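Local coordinates for protein VAL-1 (Chlorella virus, PDB 3GNE) that cleaves alginate by beta-elimination, acting as a family 14 polysaccharide lyase of a Chlorella virus, at residues D155-E169 and E187-L199. Numbering follows the deposited sequence.
Sequences DFKNALKYDVWNRIE and ESYVIVNGKKEVL
The first arm, 187-192, of a beta hairpin whose second arm is 195-199 pairs antiparallel with strand 166-169; a type I' turn joins the arms, and loop 155-160 packs against them. Glu169 and Ile191 form a hydrogen-bonded pair, with Glu169 N 2.9 Å from Ile191 O, and Ile191 N is likewise 2.9 Å from Glu169 O. Next to it, Ile168 faces Val192 in a non-hydrogen-bonded pair. Asn193 N then bonds Arg167 O.

Turn residue Asn193 also binds with both ends of its amide. OD1 takes the N-H of Arg167 at 2.8 Å, tilted 35° from its carbonyl plane. ND2 gives a nearly straight bond of 3.0 Å to a lone pair of Asn166 OD1. That oxygen also accepts from Lys161 N, and Asn166 ND2 donates to Lys161 O. Arg167, bent at chi3, lays one face of its guanidinium over Asn193 CA.

All three strands belong to one large antiparallel sheet of this concanavalin-clan domain, with strand 72-80 on the far side of 166-173. Val192 points toward the other sheet, touching Val125. Its CG2 sits over one face of the Phe156 ring, 4.0 Å from the centroid, a CH-pi contact. Its CG1, anti to the backbone N (chi1 -175°), meets Ile168 CD1 and Ala159 CB. Lys195 O lies in plane at the ring edge, 3.3 Å from Phe156 CE2.

The extended Lys195 chain puts NZ 2.8 Å from Asp155 O, on a lone pair. A water links NZ to Asp155 OD1. The carboxylates of Asp155 and Glu197 stack, planes 19° apart; this could raise the pKa of one, though the nearby Lys195 ammonium would partly offset it. On the other face of the sheet, Ile191 CD1 lies alongside the Glu169 carboxylate, whose OE2 forms a salt bridge with Lys241.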
# COMPACT_ATOMS: atom_id res chain seq x y z
N ASP A 155 1.93 3.09 -17.08
CA ASP A 155 1.21 1.86 -17.34
C ASP A 155 -0.19 1.91 -16.76
O ASP A 155 -1.01 1.08 -17.19
CB ASP A 155 1.99 0.67 -16.74
CG ASP A 155 3.42 0.56 -17.22
OD1 ASP A 155 3.57 0.55 -18.46
OD2 ASP A 155 4.32 0.49 -16.36
N PHE A 156 -0.49 2.83 -15.86
CA PHE A 156 -1.77 2.80 -15.18
C PHE A 156 -2.42 4.17 -15.20
O PHE A 156 -3.13 4.53 -14.28
CB PHE A 156 -1.62 2.34 -13.71
CG PHE A 156 -1.15 0.89 -13.59
CD1 PHE A 156 0.09 0.61 -13.04
CD2 PHE A 156 -1.93 -0.16 -14.01
CE1 PHE A 156 0.56 -0.69 -12.88
CE2 PHE A 156 -1.51 -1.47 -13.87
CZ PHE A 156 -0.26 -1.73 -13.30
N LYS A 157 -2.17 4.95 -16.26
CA LYS A 157 -2.85 6.25 -16.31
C LYS A 157 -4.37 6.02 -16.31
O LYS A 157 -4.90 5.13 -17.00
CB LYS A 157 -2.42 7.12 -17.50
CG LYS A 157 -0.97 7.56 -17.50
CD LYS A 157 -0.60 8.62 -18.53
CE LYS A 157 0.95 8.67 -18.67
NZ LYS A 157 1.53 8.97 -17.32
N ASN A 158 -5.07 6.82 -15.53
CA ASN A 158 -6.52 6.76 -15.39
C ASN A 158 -7.02 5.35 -15.19
O ASN A 158 -8.13 4.98 -15.61
CB ASN A 158 -7.11 7.42 -16.65
CG ASN A 158 -8.59 7.66 -16.49
OD1 ASN A 158 -9.05 8.21 -15.47
ND2 ASN A 158 -9.33 7.21 -17.50
N ALA A 159 -6.24 4.52 -14.51
CA ALA A 159 -6.65 3.13 -14.33
C ALA A 159 -7.83 3.01 -13.37
O ALA A 159 -8.64 2.08 -13.47
CB ALA A 159 -5.48 2.28 -13.82
N LEU A 160 -7.91 3.91 -12.40
CA LEU A 160 -9.00 3.88 -11.42
C LEU A 160 -10.22 4.59 -12.01
O LEU A 160 -10.25 5.82 -12.14
CB LEU A 160 -8.56 4.53 -10.12
CG LEU A 160 -7.33 3.88 -9.47
CD1 LEU A 160 -6.86 4.78 -8.31
CD2 LEU A 160 -7.67 2.47 -8.96
N LYS A 161 -11.20 3.79 -12.40
CA LYS A 161 -12.39 4.33 -13.00
C LYS A 161 -13.41 4.70 -11.96
O LYS A 161 -13.39 4.19 -10.84
CB LYS A 161 -12.98 3.28 -13.95
CG LYS A 161 -12.02 2.75 -15.02
CD LYS A 161 -11.30 3.83 -15.82
CE LYS A 161 -10.44 3.11 -16.87
NZ LYS A 161 -9.63 4.07 -17.66
N TYR A 162 -14.34 5.60 -12.31
CA TYR A 162 -15.44 5.95 -11.40
C TYR A 162 -16.56 4.93 -11.38
O TYR A 162 -16.87 4.27 -12.39
CB TYR A 162 -16.03 7.32 -11.82
CG TYR A 162 -15.15 8.51 -11.59
CD1 TYR A 162 -14.68 8.83 -10.36
CD2 TYR A 162 -14.77 9.36 -12.66
CE1 TYR A 162 -13.87 9.93 -10.15
CE2 TYR A 162 -13.96 10.47 -12.47
CZ TYR A 162 -13.51 10.73 -11.19
OH TYR A 162 -12.72 11.84 -10.99
N ASP A 163 -17.24 4.83 -10.24
CA ASP A 163 -18.48 4.07 -10.11
C ASP A 163 -18.28 2.59 -10.39
O ASP A 163 -19.20 1.92 -10.91
CB ASP A 163 -19.52 4.71 -11.07
CG ASP A 163 -20.10 6.01 -10.54
OD1 ASP A 163 -19.88 6.37 -9.37
OD2 ASP A 163 -20.85 6.68 -11.31
N VAL A 164 -17.12 2.03 -10.11
CA VAL A 164 -16.81 0.62 -10.29
C VAL A 164 -15.93 0.11 -9.15
O VAL A 164 -15.16 0.88 -8.57
CB VAL A 164 -15.98 0.33 -11.54
CG1 VAL A 164 -16.62 0.91 -12.75
CG2 VAL A 164 -14.58 0.91 -11.50
N TRP A 165 -16.00 -1.18 -8.89
CA TRP A 165 -15.06 -1.74 -7.94
C TRP A 165 -13.74 -1.98 -8.63
O TRP A 165 -13.56 -2.96 -9.38
CB TRP A 165 -15.65 -3.01 -7.34
CG TRP A 165 -16.78 -2.65 -6.41
CD1 TRP A 165 -18.12 -2.75 -6.64
CD2 TRP A 165 -16.63 -2.10 -5.10
NE1 TRP A 165 -18.84 -2.30 -5.56
CE2 TRP A 165 -17.93 -1.90 -4.59
CE3 TRP A 165 -15.53 -1.78 -4.34
CZ2 TRP A 165 -18.13 -1.39 -3.32
CZ3 TRP A 165 -15.73 -1.25 -3.08
CH2 TRP A 165 -17.02 -1.05 -2.57
N ASN A 166 -12.79 -1.11 -8.42
CA ASN A 166 -11.46 -1.32 -9.04
C ASN A 166 -10.71 -2.36 -8.22
O ASN A 166 -10.72 -2.22 -6.98
CB ASN A 166 -10.65 -0.03 -9.02
CG ASN A 166 -11.29 1.06 -9.88
OD1 ASN A 166 -11.13 1.02 -11.11
ND2 ASN A 166 -11.93 2.05 -9.27
N ARG A 167 -10.08 -3.30 -8.85
CA ARG A 167 -9.34 -4.36 -8.19
C ARG A 167 -7.85 -4.03 -8.20
O ARG A 167 -7.28 -3.88 -9.27
CB ARG A 167 -9.60 -5.71 -8.88
CG ARG A 167 -11.08 -6.05 -8.87
CD ARG A 167 -11.33 -7.37 -9.57
NE ARG A 167 -10.78 -7.46 -10.90
CZ ARG A 167 -11.00 -6.93 -12.09
NH1 ARG A 167 -10.23 -7.29 -13.11
NH2 ARG A 167 -11.97 -6.02 -12.26
N ILE A 168 -7.27 -3.96 -6.99
CA ILE A 168 -5.88 -3.61 -6.86
C ILE A 168 -5.11 -4.76 -6.21
O ILE A 168 -5.60 -5.35 -5.25
CB ILE A 168 -5.75 -2.37 -5.93
CG1 ILE A 168 -6.70 -1.24 -6.36
CG2 ILE A 168 -4.29 -1.93 -5.86
CD1 ILE A 168 -6.42 -0.66 -7.71
N GLU A 169 -3.87 -5.03 -6.64
CA GLU A 169 -3.05 -5.97 -5.90
C GLU A 169 -1.63 -5.39 -5.87
O GLU A 169 -1.21 -4.72 -6.82
CB GLU A 169 -2.98 -7.38 -6.57
CG GLU A 169 -4.37 -7.94 -6.93
CD GLU A 169 -4.26 -9.44 -7.25
OE1 GLU A 169 -3.30 -10.12 -6.83
OE2 GLU A 169 -5.21 -9.90 -7.88
N GLU A 187 11.60 -8.45 -6.11
CA GLU A 187 10.62 -8.05 -7.09
C GLU A 187 9.45 -7.32 -6.43
O GLU A 187 9.21 -7.45 -5.22
CB GLU A 187 10.00 -9.28 -7.80
CG GLU A 187 11.03 -10.18 -8.44
CD GLU A 187 10.42 -11.32 -9.21
OE1 GLU A 187 9.17 -11.46 -9.26
OE2 GLU A 187 11.18 -12.15 -9.77
N SER A 188 8.73 -6.60 -7.28
CA SER A 188 7.46 -6.00 -6.90
C SER A 188 6.51 -6.13 -8.07
O SER A 188 6.93 -6.14 -9.20
CB SER A 188 7.69 -4.51 -6.61
OG SER A 188 6.42 -3.94 -6.26
N TYR A 189 5.21 -6.23 -7.80
CA TYR A 189 4.29 -6.11 -8.94
C TYR A 189 3.04 -5.38 -8.47
O TYR A 189 2.69 -5.39 -7.27
CB TYR A 189 3.99 -7.47 -9.54
CG TYR A 189 3.14 -8.50 -8.84
CD1 TYR A 189 1.76 -8.40 -8.55
CD2 TYR A 189 3.73 -9.73 -8.48
CE1 TYR A 189 1.03 -9.37 -7.93
CE2 TYR A 189 2.99 -10.74 -7.88
CZ TYR A 189 1.64 -10.57 -7.60
OH TYR A 189 0.95 -11.59 -7.00
N VAL A 190 2.36 -4.77 -9.41
CA VAL A 190 1.11 -4.07 -9.19
C VAL A 190 0.15 -4.59 -10.23
O VAL A 190 0.52 -4.74 -11.40
CB VAL A 190 1.26 -2.54 -9.33
CG1 VAL A 190 -0.10 -1.86 -9.33
CG2 VAL A 190 2.16 -2.05 -8.19
N ILE A 191 -1.07 -4.86 -9.76
CA ILE A 191 -2.15 -5.21 -10.66
C ILE A 191 -3.29 -4.21 -10.43
O ILE A 191 -3.67 -3.98 -9.30
CB ILE A 191 -2.67 -6.66 -10.46
CG1 ILE A 191 -1.59 -7.70 -10.50
CG2 ILE A 191 -3.69 -6.94 -11.55
CD1 ILE A 191 -2.07 -9.11 -10.16
N VAL A 192 -3.80 -3.66 -11.54
CA VAL A 192 -4.99 -2.81 -11.45
C VAL A 192 -5.97 -3.33 -12.51
O VAL A 192 -5.64 -3.33 -13.72
CB VAL A 192 -4.74 -1.31 -11.68
CG1 VAL A 192 -6.03 -0.58 -11.43
CG2 VAL A 192 -3.63 -0.80 -10.72
N ASN A 193 -7.13 -3.80 -12.09
CA ASN A 193 -8.19 -4.29 -12.98
C ASN A 193 -7.63 -5.24 -13.98
O ASN A 193 -7.91 -5.22 -15.17
CB ASN A 193 -8.92 -3.13 -13.64
CG ASN A 193 -9.67 -2.28 -12.59
OD1 ASN A 193 -10.23 -2.87 -11.65
ND2 ASN A 193 -9.70 -1.01 -12.80
N GLY A 194 -6.84 -6.20 -13.51
CA GLY A 194 -6.33 -7.29 -14.31
C GLY A 194 -5.04 -6.98 -15.05
O GLY A 194 -4.41 -7.90 -15.58
N LYS A 195 -4.59 -5.72 -15.13
CA LYS A 195 -3.34 -5.39 -15.81
C LYS A 195 -2.19 -5.43 -14.79
O LYS A 195 -2.26 -4.73 -13.78
CB LYS A 195 -3.36 -4.02 -16.45
CG LYS A 195 -2.05 -3.60 -17.10
CD LYS A 195 -2.25 -2.25 -17.82
CE LYS A 195 -0.95 -1.96 -18.59
NZ LYS A 195 -0.95 -0.69 -19.36
N LYS A 196 -1.18 -6.24 -15.05
CA LYS A 196 -0.08 -6.46 -14.13
C LYS A 196 1.21 -5.88 -14.69
O LYS A 196 1.51 -6.11 -15.90
CB LYS A 196 0.12 -7.97 -13.94
CG LYS A 196 1.25 -8.36 -12.97
CD LYS A 196 1.23 -9.85 -12.72
CE LYS A 196 2.17 -10.43 -11.70
NZ LYS A 196 1.88 -11.91 -11.59
N GLU A 197 1.95 -5.18 -13.84
CA GLU A 197 3.31 -4.76 -14.16
C GLU A 197 4.27 -5.23 -13.07
O GLU A 197 3.92 -5.23 -11.88
CB GLU A 197 3.44 -3.23 -14.31
CG GLU A 197 2.61 -2.64 -15.47
CD GLU A 197 3.06 -3.03 -16.85
OE1 GLU A 197 4.18 -3.50 -17.05
OE2 GLU A 197 2.26 -2.87 -17.80
N VAL A 198 5.46 -5.65 -13.45
CA VAL A 198 6.46 -6.20 -12.56
C VAL A 198 7.73 -5.36 -12.61
O VAL A 198 8.14 -4.89 -13.70
CB VAL A 198 6.77 -7.65 -12.96
CG1 VAL A 198 7.75 -8.29 -11.98
CG2 VAL A 198 5.46 -8.43 -13.03
N LEU A 199 8.34 -5.20 -11.44
CA LEU A 199 9.64 -4.55 -11.33
C LEU A 199 10.60 -5.60 -10.76
O LEU A 199 10.32 -6.14 -9.65
CB LEU A 199 9.60 -3.33 -10.41
CG LEU A 199 10.94 -2.64 -10.11
CD1 LEU A 199 11.55 -2.00 -11.35
CD2 LEU A 199 10.79 -1.62 -8.99
O HOH W 1 1.84 -0.32 -20.25
O HOH W 2 -8.28 0.02 -15.18
O HOH W 3 -13.15 -3.06 -12.57
O HOH W 4 -1.53 -11.82 -7.61